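PDB 2YNK: WZI from Escherichia coli, which is a carbohydrate-binding outer-membrane beta-barrel, a lectin that underpins assembly of the group 1 capsule on the cell surface. Local coordinates for residues D9-L14 / P149-P154; S26-P31 / S225-A230; S159-D164 / D350-Q355; M234-K239 / L245-D250; P395-I400 / P405-L410. All coordinates share one frame; numbering follows the deposited sequence.

Overall arrangement
From the N terminus, helix 8-19 and then 26-31 lie within the 18-stranded antiparallel barrel. Contact 1 returns 149-154 to that helix, closing a loop of 134 intervening residues. Contact 2 crosses it, running from 26-31 to barrel strand 226-236; the two share the small sheet of strands 29-30 and 151-152. Contact 3 opens after contact 1 has closed, crosses contact 2 and ties the loop at 159-164 to the loop at 350-355; Trp152 bonds to its first segment. Contact 4, a short loop closure beyond strand 226-236, falls wholly within the span of contact 3. Contact 5 follows in the hairpin between strands 383-393 and 408-422, where Ile400 packs on Tyr353.

Contact 1: D9-L14 / P149-P154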
# COMPACT_ATOMS: atom_id res chain seq x y z
N ASP A 9 6.65 -7.39 -4.92
CA ASP A 9 7.80 -8.28 -4.86
C ASP A 9 8.85 -7.79 -3.87
O ASP A 9 9.34 -8.57 -3.05
CB ASP A 9 8.43 -8.47 -6.25
CG ASP A 9 7.68 -9.49 -7.09
OD1 ASP A 9 6.72 -10.11 -6.57
OD2 ASP A 9 8.04 -9.69 -8.28
N LEU A 10 9.16 -6.49 -3.93
CA LEU A 10 10.13 -5.88 -3.01
C LEU A 10 9.70 -6.01 -1.55
O LEU A 10 10.48 -6.44 -0.69
CB LEU A 10 10.35 -4.40 -3.33
CG LEU A 10 11.49 -3.71 -2.57
CD1 LEU A 10 12.82 -4.33 -2.98
CD2 LEU A 10 11.50 -2.21 -2.78
N ARG A 11 8.45 -5.63 -1.30
CA ARG A 11 7.90 -5.61 0.05
C ARG A 11 7.95 -6.98 0.69
O ARG A 11 8.30 -7.09 1.85
CB ARG A 11 6.44 -5.10 0.06
CG ARG A 11 5.78 -5.31 1.42
CD ARG A 11 4.53 -4.50 1.68
NE ARG A 11 4.12 -4.75 3.06
CZ ARG A 11 2.88 -4.72 3.52
NH1 ARG A 11 1.85 -4.41 2.74
NH2 ARG A 11 2.66 -4.99 4.81
N ASN A 12 7.57 -8.01 -0.05
CA ASN A 12 7.54 -9.36 0.51
C ASN A 12 8.97 -9.87 0.83
O ASN A 12 9.21 -10.51 1.85
CB ASN A 12 6.80 -10.32 -0.42
CG ASN A 12 5.34 -9.94 -0.63
OD1 ASN A 12 4.90 -9.71 -1.76
ND2 ASN A 12 4.57 -9.88 0.46
N ASP A 13 9.92 -9.54 -0.05
CA ASP A 13 11.32 -9.85 0.15
C ASP A 13 11.91 -9.10 1.37
O ASP A 13 12.61 -9.69 2.18
CB ASP A 13 12.13 -9.56 -1.13
CG ASP A 13 12.05 -10.70 -2.15
OD1 ASP A 13 11.15 -11.56 -2.02
OD2 ASP A 13 12.88 -10.76 -3.09
N LEU A 14 11.61 -7.81 1.50
CA LEU A 14 12.04 -7.05 2.67
C LEU A 14 11.39 -7.59 3.94
O LEU A 14 12.06 -7.72 4.96
CB LEU A 14 11.70 -5.56 2.52
CG LEU A 14 12.50 -4.73 1.52
CD1 LEU A 14 12.07 -3.27 1.61
CD2 LEU A 14 13.99 -4.87 1.76
N PRO A 149 1.56 7.15 -5.05
CA PRO A 149 0.77 6.31 -4.15
C PRO A 149 1.46 6.10 -2.80
O PRO A 149 2.71 6.11 -2.72
CB PRO A 149 0.68 4.97 -4.90
CG PRO A 149 1.87 4.95 -5.78
CD PRO A 149 2.08 6.38 -6.19
N GLN A 150 0.64 5.91 -1.77
CA GLN A 150 1.13 5.62 -0.42
C GLN A 150 0.60 4.28 0.07
O GLN A 150 -0.28 3.66 -0.56
CB GLN A 150 0.68 6.71 0.55
CG GLN A 150 1.30 8.08 0.33
CD GLN A 150 0.39 9.20 0.80
OE1 GLN A 150 -0.71 9.39 0.27
NE2 GLN A 150 0.86 9.97 1.77
N TRP A 151 1.15 3.85 1.21
CA TRP A 151 0.56 2.78 2.00
C TRP A 151 0.81 3.04 3.44
O TRP A 151 1.97 3.15 3.85
CB TRP A 151 1.12 1.44 1.62
CG TRP A 151 0.43 0.26 2.25
CD1 TRP A 151 0.71 -0.33 3.48
CD2 TRP A 151 -0.66 -0.53 1.69
NE1 TRP A 151 -0.12 -1.40 3.71
CE2 TRP A 151 -0.97 -1.57 2.67
CE3 TRP A 151 -1.40 -0.48 0.51
CZ2 TRP A 151 -1.96 -2.51 2.45
CZ3 TRP A 151 -2.39 -1.44 0.31
CH2 TRP A 151 -2.66 -2.43 1.25
N TRP A 152 -0.26 3.14 4.22
CA TRP A 152 -0.15 3.41 5.65
C TRP A 152 -0.58 2.24 6.51
O TRP A 152 -1.78 2.02 6.72
CB TRP A 152 -0.95 4.65 6.00
CG TRP A 152 -0.26 5.94 5.62
CD1 TRP A 152 0.87 6.10 4.82
CD2 TRP A 152 -0.66 7.29 5.98
NE1 TRP A 152 1.18 7.43 4.69
CE2 TRP A 152 0.31 8.19 5.37
CE3 TRP A 152 -1.70 7.83 6.73
CZ2 TRP A 152 0.24 9.55 5.52
CZ3 TRP A 152 -1.76 9.21 6.88
CH2 TRP A 152 -0.81 10.05 6.29
N GLY A 153 0.41 1.49 7.00
CA GLY A 153 0.16 0.44 7.97
C GLY A 153 0.74 -0.91 7.59
O GLY A 153 1.27 -1.07 6.50
N PRO A 154 0.62 -1.89 8.49
CA PRO A 154 1.28 -3.17 8.35
C PRO A 154 0.49 -4.22 7.59
O PRO A 154 0.97 -5.34 7.39
CB PRO A 154 1.46 -3.61 9.79
CG PRO A 154 0.26 -3.06 10.48
CD PRO A 154 -0.13 -1.80 9.75
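Arg11 reaches from helix 8-19 to Trp151 and the carbonyl of Pro154, and nearly all the packing is at its guanidinium end. NH1 comes within 3.7 Å of Trp151 NE1, where the arginine chain crosses the indole at about a right angle and the two planes stand 53° apart. NH2 points to Pro154 O at 3.1 Å, with the carbonyl oxygen at the guanidinium edge; the bond is weak, bent to 129° at the hydrogen. A further grip comes from Gly155, whose carbonyl accepts from NH1; the carbonyls of Pro154 and Gly155, the first only weakly, thus receive the two terminal nitrogens and would limit rotation of the group. The backbones, by contrast, are far apart: the nearest CA atoms, of Arg11 and Pro154, are 10.9 Å from each other, and the summed buried surface is only 110 Å². An extended arginine chain, with CG trans to the N (chi1 170°), spans that distance. The surroundings are the interior of the 18-stranded barrel, which helix 8-19 and the two-stranded sheet 29-30/151-152 help to fill; all four touching residues are buried. Trp30 of that sheet packs on Arg11, while Ser159 and Asp164 lie against Trp151. On another side of the helix, Asp13 makes salt bridges with Arg57 of helix 49-65 and with Arg383 of the barrel wall.

Contact 2: S26-P31 / S225-A230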
# COMPACT_ATOMS: atom_id res chain seq x y z
N SER A 26 11.36 -0.75 8.86
CA SER A 26 9.91 -0.58 8.83
C SER A 26 9.37 -0.69 7.40
O SER A 26 9.91 -0.10 6.46
CB SER A 26 9.51 0.77 9.41
OG SER A 26 8.11 0.84 9.51
N LEU A 27 8.30 -1.47 7.25
CA LEU A 27 7.62 -1.60 5.98
C LEU A 27 6.16 -1.17 6.09
O LEU A 27 5.34 -1.62 5.31
CB LEU A 27 7.71 -3.05 5.50
CG LEU A 27 9.11 -3.60 5.28
CD1 LEU A 27 9.05 -5.08 4.92
CD2 LEU A 27 9.83 -2.82 4.20
N SER A 28 5.84 -0.31 7.05
CA SER A 28 4.44 0.08 7.26
C SER A 28 4.13 1.52 6.82
O SER A 28 3.01 2.00 7.01
CB SER A 28 4.04 -0.13 8.72
OG SER A 28 4.62 0.85 9.54
N THR A 29 5.11 2.20 6.24
CA THR A 29 4.90 3.52 5.67
C THR A 29 5.58 3.61 4.32
O THR A 29 6.80 3.79 4.23
CB THR A 29 5.43 4.61 6.60
OG1 THR A 29 4.58 4.68 7.75
CG2 THR A 29 5.43 5.95 5.94
N TRP A 30 4.77 3.46 3.26
CA TRP A 30 5.21 3.64 1.89
C TRP A 30 4.77 4.98 1.38
O TRP A 30 3.74 5.49 1.79
CB TRP A 30 4.65 2.55 1.01
CG TRP A 30 5.16 1.19 1.39
CD1 TRP A 30 4.87 0.47 2.53
CD2 TRP A 30 6.10 0.36 0.64
NE1 TRP A 30 5.54 -0.73 2.53
CE2 TRP A 30 6.29 -0.85 1.42
CE3 TRP A 30 6.77 0.50 -0.57
CZ2 TRP A 30 7.12 -1.87 1.00
CZ3 TRP A 30 7.60 -0.54 -0.99
CH2 TRP A 30 7.78 -1.69 -0.22
N PRO A 31 5.54 5.58 0.46
CA PRO A 31 6.74 5.02 -0.15
C PRO A 31 7.93 4.99 0.81
O PRO A 31 7.98 5.77 1.77
CB PRO A 31 7.00 5.98 -1.31
CG PRO A 31 6.54 7.28 -0.79
CD PRO A 31 5.32 6.96 0.02
N SER A 225 11.40 -5.69 18.52
CA SER A 225 10.23 -6.57 18.41
C SER A 225 8.90 -5.85 18.17
O SER A 225 7.95 -6.47 17.71
CB SER A 225 10.10 -7.43 19.67
OG SER A 225 11.07 -8.47 19.70
N LEU A 226 8.83 -4.57 18.49
CA LEU A 226 7.57 -3.84 18.44
C LEU A 226 7.70 -2.56 17.63
O LEU A 226 8.57 -1.73 17.91
CB LEU A 226 7.10 -3.49 19.85
CG LEU A 226 5.80 -2.70 19.98
CD1 LEU A 226 4.59 -3.58 19.73
CD2 LEU A 226 5.72 -2.06 21.35
N GLU A 227 6.84 -2.40 16.62
CA GLU A 227 6.67 -1.13 15.92
C GLU A 227 5.30 -0.55 16.27
O GLU A 227 4.32 -1.29 16.35
CB GLU A 227 6.79 -1.32 14.42
CG GLU A 227 6.43 -0.08 13.61
CD GLU A 227 7.13 -0.02 12.27
OE1 GLU A 227 8.31 0.39 12.25
OE2 GLU A 227 6.51 -0.38 11.24
N LEU A 228 5.25 0.76 16.50
CA LEU A 228 3.98 1.43 16.80
C LEU A 228 3.75 2.56 15.82
O LEU A 228 4.65 3.36 15.55
CB LEU A 228 3.99 2.02 18.22
CG LEU A 228 4.05 1.02 19.36
CD1 LEU A 228 4.04 1.77 20.68
CD2 LEU A 228 2.90 0.03 19.28
N GLY A 229 2.54 2.62 15.29
CA GLY A 229 2.16 3.66 14.33
C GLY A 229 0.98 4.50 14.78
O GLY A 229 0.07 4.01 15.46
N ALA A 230 1.00 5.76 14.38
CA ALA A 230 -0.12 6.66 14.53
C ALA A 230 -0.30 7.39 13.20
O ALA A 230 0.68 7.71 12.52
CB ALA A 230 0.15 7.65 15.66
O HOH W 1 6.87 -2.56 9.39
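The carboxylate of Glu227 has Ser28 OG above one side of its plane and a water on the other, with Ser26 OG set beyond its two oxygens and closer to the plane. Ser26 OG lies 2.7 Å from Glu227 OE2 and 2.8 Å from Glu227 OE1, and its single proton could serve either oxygen. Ser28 OG donates to Glu227 OE2 at 2.8 Å, approaching 45° out of the carboxylate plane. From the other side, the water donates to Glu227 OE2 at 2.9 Å and accepts from Leu27 N, so side chain and backbone of the loop 26-28 converge on one oxygen. Glu227 belongs to barrel strand 226-236, and its extended chain, CG anti to N (chi1 171°), carries the acid inward to the N-terminal part lodged inside the barrel. Arg217 of the adjacent strand 212-221 binds Ser28 OG and Thr29 OG1, placing a positive charge that would probably help keep the acid ionised. Beyond the two serines, Trp30 NE1 donates to Leu27 O at 2.9 Å, bending the loop back on itself, and the indole forms an edge-to-face pair with Phe86.

Contact 3: S159-D164 / D350-Q355; sequences SLIRGD and DGYYQQ
This is a buried bridge between two loops, made on one side by Tyr352 alone, which extends from the loop leading into the short strand 353-354 to the irregular segment 159-164, after strand 151-152. An ST turn shapes the latter, with Ser159 OG accepting from Ile161 N at 3.1 Å and from Arg162 N at 3.0 Å. Tyr352 sits at the centre of an inverse gamma turn and sends its ring across, CG opposite N about the first bond (chi1 -168°). Its hydroxyl donates to Ile161 O, which lies at the ring edge near its plane; the modelled spacing is shorter than usual, so the exact length is doubtful. The CB of Ile161 points away from Tyr352, and its side chain packs on Trp152 and on barrel residues Ile233 and Ile294. Arg162 crosses the tyrosine side chain at about a right angle, its aliphatic CD 3.3 Å from Tyr352 OH and its guanidinium plane turned 68° from the phenol ring. Doubly bent, at chi2 and chi3, the arginine curls back on its own segment. Leu359 O and Gln150 OE1 also bind its guanidinium, and Arg162 NH1 donates to Gly163 O at 2.8 Å, 33° from that carbonyl's plane.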
# COMPACT_ATOMS: atom_id res chain seq x y z
N SER A 159 -4.93 -0.90 3.70
CA SER A 159 -4.82 0.05 4.79
C SER A 159 -6.22 0.59 5.09
O SER A 159 -6.96 0.91 4.17
CB SER A 159 -3.92 1.21 4.43
OG SER A 159 -4.14 2.29 5.33
N LEU A 160 -6.56 0.72 6.36
CA LEU A 160 -7.86 1.26 6.73
C LEU A 160 -7.95 2.77 6.57
O LEU A 160 -9.05 3.33 6.68
CB LEU A 160 -8.20 0.91 8.18
CG LEU A 160 -8.27 -0.57 8.57
CD1 LEU A 160 -8.46 -0.68 10.09
CD2 LEU A 160 -9.38 -1.29 7.83
N ILE A 161 -6.82 3.43 6.32
CA ILE A 161 -6.77 4.89 6.32
C ILE A 161 -6.21 5.51 5.04
O ILE A 161 -6.75 6.49 4.56
CB ILE A 161 -5.96 5.42 7.52
CG1 ILE A 161 -6.07 6.95 7.60
CG2 ILE A 161 -4.50 4.95 7.45
CD1 ILE A 161 -5.93 7.51 9.00
N ARG A 162 -5.11 4.96 4.52
CA ARG A 162 -4.58 5.40 3.25
C ARG A 162 -3.91 4.24 2.54
O ARG A 162 -2.79 3.84 2.87
CB ARG A 162 -3.59 6.56 3.40
CG ARG A 162 -4.26 7.93 3.52
CD ARG A 162 -4.97 8.39 2.24
NE ARG A 162 -4.04 8.51 1.11
CZ ARG A 162 -3.91 7.63 0.12
NH1 ARG A 162 -4.66 6.53 0.05
NH2 ARG A 162 -3.00 7.86 -0.82
N GLY A 163 -4.63 3.70 1.56
CA GLY A 163 -4.15 2.61 0.76
C GLY A 163 -3.94 2.99 -0.69
O GLY A 163 -3.62 4.14 -1.02
N ASP A 164 -4.22 2.01 -1.54
CA ASP A 164 -3.62 1.82 -2.84
C ASP A 164 -4.64 1.57 -3.92
O ASP A 164 -4.26 1.35 -5.07
CB ASP A 164 -2.85 0.51 -2.71
CG ASP A 164 -1.61 0.48 -3.49
OD1 ASP A 164 -1.04 1.55 -3.78
OD2 ASP A 164 -1.18 -0.65 -3.79
N ASP A 350 -19.57 12.43 -1.35
CA ASP A 350 -19.05 11.30 -2.14
C ASP A 350 -18.27 10.33 -1.23
O ASP A 350 -17.80 9.30 -1.69
CB ASP A 350 -18.11 11.79 -3.25
CG ASP A 350 -18.82 12.34 -4.48
OD1 ASP A 350 -20.07 12.46 -4.52
OD2 ASP A 350 -18.08 12.67 -5.44
N GLY A 351 -18.10 10.69 0.05
CA GLY A 351 -17.48 9.80 1.01
C GLY A 351 -15.98 9.83 0.89
O GLY A 351 -15.44 10.67 0.19
N TYR A 352 -15.31 8.89 1.56
CA TYR A 352 -13.85 8.78 1.57
C TYR A 352 -13.42 7.92 0.36
O TYR A 352 -12.87 6.82 0.52
CB TYR A 352 -13.38 8.19 2.90
CG TYR A 352 -11.89 8.28 3.18
CD1 TYR A 352 -11.24 9.51 3.24
CD2 TYR A 352 -11.13 7.13 3.40
CE1 TYR A 352 -9.88 9.60 3.49
CE2 TYR A 352 -9.77 7.21 3.65
CZ TYR A 352 -9.15 8.44 3.70
OH TYR A 352 -7.80 8.54 3.95
N TYR A 353 -13.74 8.43 -0.84
CA TYR A 353 -13.51 7.75 -2.11
C TYR A 353 -13.14 8.76 -3.19
O TYR A 353 -13.75 9.82 -3.27
CB TYR A 353 -14.77 7.05 -2.61
CG TYR A 353 -15.34 5.99 -1.71
CD1 TYR A 353 -16.07 6.33 -0.59
CD2 TYR A 353 -15.19 4.65 -2.01
CE1 TYR A 353 -16.62 5.36 0.24
CE2 TYR A 353 -15.73 3.67 -1.19
CZ TYR A 353 -16.45 4.03 -0.07
OH TYR A 353 -16.99 3.08 0.76
N GLN A 354 -12.16 8.41 -4.04
CA GLN A 354 -11.90 9.17 -5.24
C GLN A 354 -12.35 8.34 -6.42
O GLN A 354 -11.95 7.18 -6.53
CB GLN A 354 -10.43 9.47 -5.40
CG GLN A 354 -10.14 10.36 -6.59
CD GLN A 354 -8.69 10.67 -6.75
OE1 GLN A 354 -8.26 11.79 -6.51
NE2 GLN A 354 -7.91 9.68 -7.15
N GLN A 355 -13.17 8.94 -7.28
CA GLN A 355 -13.71 8.28 -8.47
C GLN A 355 -14.33 6.94 -8.12
O GLN A 355 -14.22 5.97 -8.86
CB GLN A 355 -12.65 8.15 -9.54
CG GLN A 355 -12.12 9.52 -9.96
CD GLN A 355 -10.90 9.47 -10.83
OE1 GLN A 355 -9.88 8.88 -10.45
NE2 GLN A 355 -10.97 10.12 -11.98

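Contact 4: M234-K239 / L245-D250; sequences MQWGGK and LSNFWD
Phe248 presents its edge to the face of Trp236 in a T-shaped pair. The centroid of the phenyl ring is 5.1 Å from that of the six-membered indole ring, the planes are 66° apart, and Phe248 CD1 stands over the centre of the indole. Phe248 CB adds a contact of 3.6 Å with Trp236 CZ2. At the indole edge, Trp236 NE1 donates to Asn247 OD1 at 2.8 Å, with an angle of 153° at the hydrogen; the amide is nearly coplanar with the indole, and the donor lies in the carbonyl plane. Next to these, Met234, modelled as selenomethionine, meets the same phenyl ring. Its selenium is 5.3 Å from the Phe248 ring centroid, an oblique Met-aromatic contact, while the placing of its CE is uncertain. Trp236 and Met234 are two apart on the strand and point the same way, so Phe248 touches both. An inverse gamma turn centred on Phe248 sets its position, and Asn247 just before it is held through its N by Ser244 OG. The phenyl ring also leans on Ile214. Around this surface cluster, strand 226-236 continues the barrel sheet between strand 212-221, bonded through Ile214 and Lys212, and strand 268-278, bonded through Asn268, while 245-250 belongs to the long loop that joins 226-236 to 268-278.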
# COMPACT_ATOMS: atom_id res chain seq x y z
N MSE A 234 -7.22 14.42 7.24
CA MSE A 234 -8.42 15.26 7.18
C MSE A 234 -8.79 15.58 5.76
O MSE A 234 -7.95 15.93 4.93
CB MSE A 234 -8.32 16.52 8.04
CG MSE A 234 -7.09 17.35 7.77
SE MSE A 234 -7.31 19.11 8.63
CE MSE A 234 -5.38 19.33 9.03
N GLN A 235 -10.08 15.45 5.47
CA GLN A 235 -10.65 15.83 4.19
C GLN A 235 -11.13 17.27 4.34
O GLN A 235 -12.00 17.55 5.15
CB GLN A 235 -11.81 14.89 3.85
CG GLN A 235 -12.16 14.79 2.39
CD GLN A 235 -13.11 13.63 2.09
OE1 GLN A 235 -13.35 13.29 0.93
NE2 GLN A 235 -13.65 13.03 3.15
N TRP A 236 -10.55 18.18 3.56
CA TRP A 236 -10.63 19.60 3.85
C TRP A 236 -10.58 20.42 2.58
O TRP A 236 -10.08 19.95 1.56
CB TRP A 236 -9.48 19.95 4.80
CG TRP A 236 -9.33 21.41 5.15
CD1 TRP A 236 -9.96 22.11 6.19
CD2 TRP A 236 -8.49 22.40 4.49
NE1 TRP A 236 -9.57 23.42 6.19
CE2 TRP A 236 -8.70 23.66 5.19
CE3 TRP A 236 -7.62 22.37 3.41
CZ2 TRP A 236 -8.06 24.82 4.82
CZ3 TRP A 236 -6.97 23.55 3.03
CH2 TRP A 236 -7.18 24.74 3.72
N GLY A 237 -11.11 21.63 2.61
CA GLY A 237 -11.11 22.49 1.42
C GLY A 237 -12.11 22.08 0.33
O GLY A 237 -12.92 21.16 0.53
N GLY A 238 -12.04 22.77 -0.81
CA GLY A 238 -12.94 22.54 -1.95
C GLY A 238 -13.78 23.77 -2.28
O GLY A 238 -13.70 24.79 -1.59
N LYS A 239 -14.58 23.69 -3.33
CA LYS A 239 -15.48 24.80 -3.67
C LYS A 239 -16.59 24.97 -2.62
O LYS A 239 -17.28 24.01 -2.26
CB LYS A 239 -16.06 24.65 -5.08
CG LYS A 239 -15.00 24.86 -6.16
CD LYS A 239 -15.58 25.09 -7.56
CE LYS A 239 -14.46 25.07 -8.59
NZ LYS A 239 -14.89 25.35 -9.98
N LEU A 245 -5.78 29.56 6.34
CA LEU A 245 -4.76 28.98 7.22
C LEU A 245 -5.31 28.80 8.63
O LEU A 245 -4.93 27.87 9.33
CB LEU A 245 -3.49 29.84 7.25
CG LEU A 245 -2.71 29.89 5.93
CD1 LEU A 245 -1.58 30.91 6.00
CD2 LEU A 245 -2.17 28.52 5.57
N SER A 246 -6.21 29.70 9.04
CA SER A 246 -6.85 29.62 10.35
C SER A 246 -7.74 28.39 10.44
O SER A 246 -7.49 27.50 11.25
CB SER A 246 -7.67 30.90 10.61
OG SER A 246 -8.27 30.86 11.89
N ASN A 247 -8.77 28.33 9.60
CA ASN A 247 -9.68 27.18 9.57
C ASN A 247 -8.92 25.86 9.47
O ASN A 247 -9.33 24.84 10.03
CB ASN A 247 -10.68 27.32 8.42
CG ASN A 247 -11.61 26.13 8.30
OD1 ASN A 247 -11.26 25.12 7.69
ND2 ASN A 247 -12.81 26.26 8.86
N PHE A 248 -7.80 25.89 8.75
CA PHE A 248 -6.87 24.78 8.72
C PHE A 248 -6.22 24.63 10.10
O PHE A 248 -5.14 25.17 10.36
CB PHE A 248 -5.81 25.04 7.64
CG PHE A 248 -4.82 23.92 7.47
CD1 PHE A 248 -5.18 22.75 6.82
CD2 PHE A 248 -3.52 24.05 7.94
CE1 PHE A 248 -4.27 21.72 6.66
CE2 PHE A 248 -2.61 23.03 7.78
CZ PHE A 248 -2.98 21.86 7.14
N TRP A 249 -6.90 23.92 10.99
CA TRP A 249 -6.30 23.55 12.27
C TRP A 249 -6.79 22.21 12.76
O TRP A 249 -7.62 21.56 12.10
CB TRP A 249 -6.43 24.65 13.32
CG TRP A 249 -7.81 25.22 13.60
CD1 TRP A 249 -8.14 26.57 13.74
CD2 TRP A 249 -9.08 24.50 13.86
NE1 TRP A 249 -9.47 26.73 14.02
CE2 TRP A 249 -10.09 25.54 14.11
CE3 TRP A 249 -9.48 23.16 13.89
CZ2 TRP A 249 -11.42 25.23 14.37
CZ3 TRP A 249 -10.82 22.86 14.16
CH2 TRP A 249 -11.77 23.87 14.40
N ASP A 250 -6.25 21.79 13.90
CA ASP A 250 -6.51 20.47 14.47
C ASP A 250 -6.72 20.61 15.99
O ASP A 250 -5.83 20.30 16.78
CB ASP A 250 -5.33 19.54 14.16
CG ASP A 250 -4.86 19.68 12.72
OD1 ASP A 250 -5.71 19.62 11.81
OD2 ASP A 250 -3.65 19.87 12.49

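Contact 5: P395-I400 / P405-L410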
# COMPACT_ATOMS: atom_id res chain seq x y z
N PRO A 395 -23.04 -3.91 2.39
CA PRO A 395 -24.36 -4.42 2.77
C PRO A 395 -25.51 -3.42 2.57
O PRO A 395 -26.65 -3.85 2.41
CB PRO A 395 -24.18 -4.76 4.25
CG PRO A 395 -23.09 -3.87 4.71
CD PRO A 395 -22.15 -3.77 3.55
N GLU A 396 -25.20 -2.13 2.57
CA GLU A 396 -26.19 -1.06 2.36
C GLU A 396 -26.30 -0.58 0.91
O GLU A 396 -26.92 0.45 0.65
CB GLU A 396 -25.88 0.13 3.27
CG GLU A 396 -25.92 -0.18 4.77
CD GLU A 396 -27.27 -0.72 5.21
OE1 GLU A 396 -28.31 -0.23 4.72
OE2 GLU A 396 -27.28 -1.66 6.04
N ASN A 397 -25.69 -1.31 -0.02
CA ASN A 397 -25.70 -0.95 -1.45
C ASN A 397 -25.46 0.53 -1.71
O ASN A 397 -26.16 1.16 -2.50
CB ASN A 397 -26.99 -1.42 -2.12
CG ASN A 397 -27.11 -2.92 -2.16
OD1 ASN A 397 -26.82 -3.56 -3.17
ND2 ASN A 397 -27.54 -3.51 -1.06
N GLN A 398 -24.43 1.07 -1.06
CA GLN A 398 -24.07 2.48 -1.16
C GLN A 398 -23.51 2.80 -2.54
O GLN A 398 -22.54 2.18 -2.98
CB GLN A 398 -23.00 2.85 -0.11
CG GLN A 398 -23.34 2.47 1.33
CD GLN A 398 -22.22 2.74 2.32
OE1 GLN A 398 -21.03 2.51 2.03
NE2 GLN A 398 -22.59 3.21 3.49
N SER A 399 -24.12 3.78 -3.20
CA SER A 399 -23.62 4.28 -4.49
C SER A 399 -22.19 4.87 -4.41
O SER A 399 -21.45 4.82 -5.40
CB SER A 399 -24.56 5.34 -5.01
OG SER A 399 -24.63 6.43 -4.09
N ILE A 400 -21.78 5.41 -3.27
CA ILE A 400 -20.50 6.11 -3.22
C ILE A 400 -19.27 5.18 -3.48
O ILE A 400 -18.18 5.66 -3.78
CB ILE A 400 -20.33 6.91 -1.91
CG1 ILE A 400 -20.13 5.98 -0.68
CG2 ILE A 400 -21.53 7.83 -1.71
CD1 ILE A 400 -19.74 6.72 0.59
N PRO A 405 -20.26 -2.05 -5.75
CA PRO A 405 -21.54 -1.34 -5.78
C PRO A 405 -22.66 -2.03 -5.00
O PRO A 405 -23.50 -1.34 -4.44
CB PRO A 405 -21.88 -1.28 -7.26
CG PRO A 405 -21.09 -2.39 -7.88
CD PRO A 405 -19.82 -2.42 -7.10
N HIS A 406 -22.63 -3.36 -4.94
CA HIS A 406 -23.74 -4.14 -4.42
C HIS A 406 -23.41 -4.92 -3.19
O HIS A 406 -22.25 -5.31 -2.97
CB HIS A 406 -24.22 -5.10 -5.50
CG HIS A 406 -24.37 -4.45 -6.86
ND1 HIS A 406 -25.01 -3.28 -7.03
CD2 HIS A 406 -23.93 -4.85 -8.12
CE1 HIS A 406 -24.98 -2.94 -8.33
NE2 HIS A 406 -24.32 -3.91 -9.00
N ALA A 407 -24.43 -5.17 -2.38
CA ALA A 407 -24.31 -6.08 -1.25
C ALA A 407 -24.06 -7.49 -1.79
O ALA A 407 -24.88 -8.03 -2.54
CB ALA A 407 -25.55 -6.05 -0.38
N ASP A 408 -22.91 -8.05 -1.43
CA ASP A 408 -22.50 -9.35 -1.93
C ASP A 408 -21.67 -10.10 -0.89
O ASP A 408 -21.08 -9.48 -0.01
CB ASP A 408 -21.71 -9.15 -3.22
CG ASP A 408 -21.85 -10.30 -4.19
OD1 ASP A 408 -22.25 -11.41 -3.76
OD2 ASP A 408 -21.56 -10.10 -5.40
N THR A 409 -21.66 -11.42 -0.97
CA THR A 409 -20.72 -12.26 -0.22
C THR A 409 -19.79 -12.93 -1.21
O THR A 409 -20.24 -13.64 -2.11
CB THR A 409 -21.42 -13.35 0.62
OG1 THR A 409 -22.23 -12.73 1.62
CG2 THR A 409 -20.39 -14.25 1.29
N LEU A 410 -18.50 -12.69 -1.06
CA LEU A 410 -17.50 -13.19 -2.00
C LEU A 410 -16.73 -14.33 -1.37
O LEU A 410 -16.28 -14.20 -0.25
CB LEU A 410 -16.56 -12.06 -2.40
CG LEU A 410 -17.28 -10.77 -2.81
CD1 LEU A 410 -16.27 -9.70 -3.16
CD2 LEU A 410 -18.26 -11.02 -3.96
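The backbones of 395-398 and 405-407 run nearly antiparallel, 155° apart, with Pro395 CA 4.3 Å from Ala407 CA and Asn397 CA 4.8 Å from His406 CA. Across this narrow gap Asn397 does most of the work. Its OD1 accepts from Ala407 N at 3.0 Å, a nearly straight bond of 167° at the hydrogen, although the donor stands 62° out of the amide's carbonyl plane. The same oxygen lies 3.4 Å from His406 CA, and ND2 on the other arm of the amide is 3.3 Å from Ala407 CB. Asn397 takes a left-handed backbone conformation, and its CG sits beside N and trans to the carbonyl carbon, a combination that swings the amide over the facing segment 405-407. Ala407 directs its methyl at this segment, where Pro395 O is 3.7 Å from Ala407 CB. One residue back, Pro405 CG lies over a face of the His406 imidazole. Gln398 contributes little across the contact: its NE2 bonds to Asn340 of another loop, and Asn394 OD1 receives its backbone N-H. The whole is a surface hairpin closure at one end of the barrel, joining strand 383-393 to 408-422, which pair through Asp408 with Val393 and Leu410 with Ala391; Asp408 accepts from the backbone N-H groups of Asn437 and Asn438, after strand 425-435.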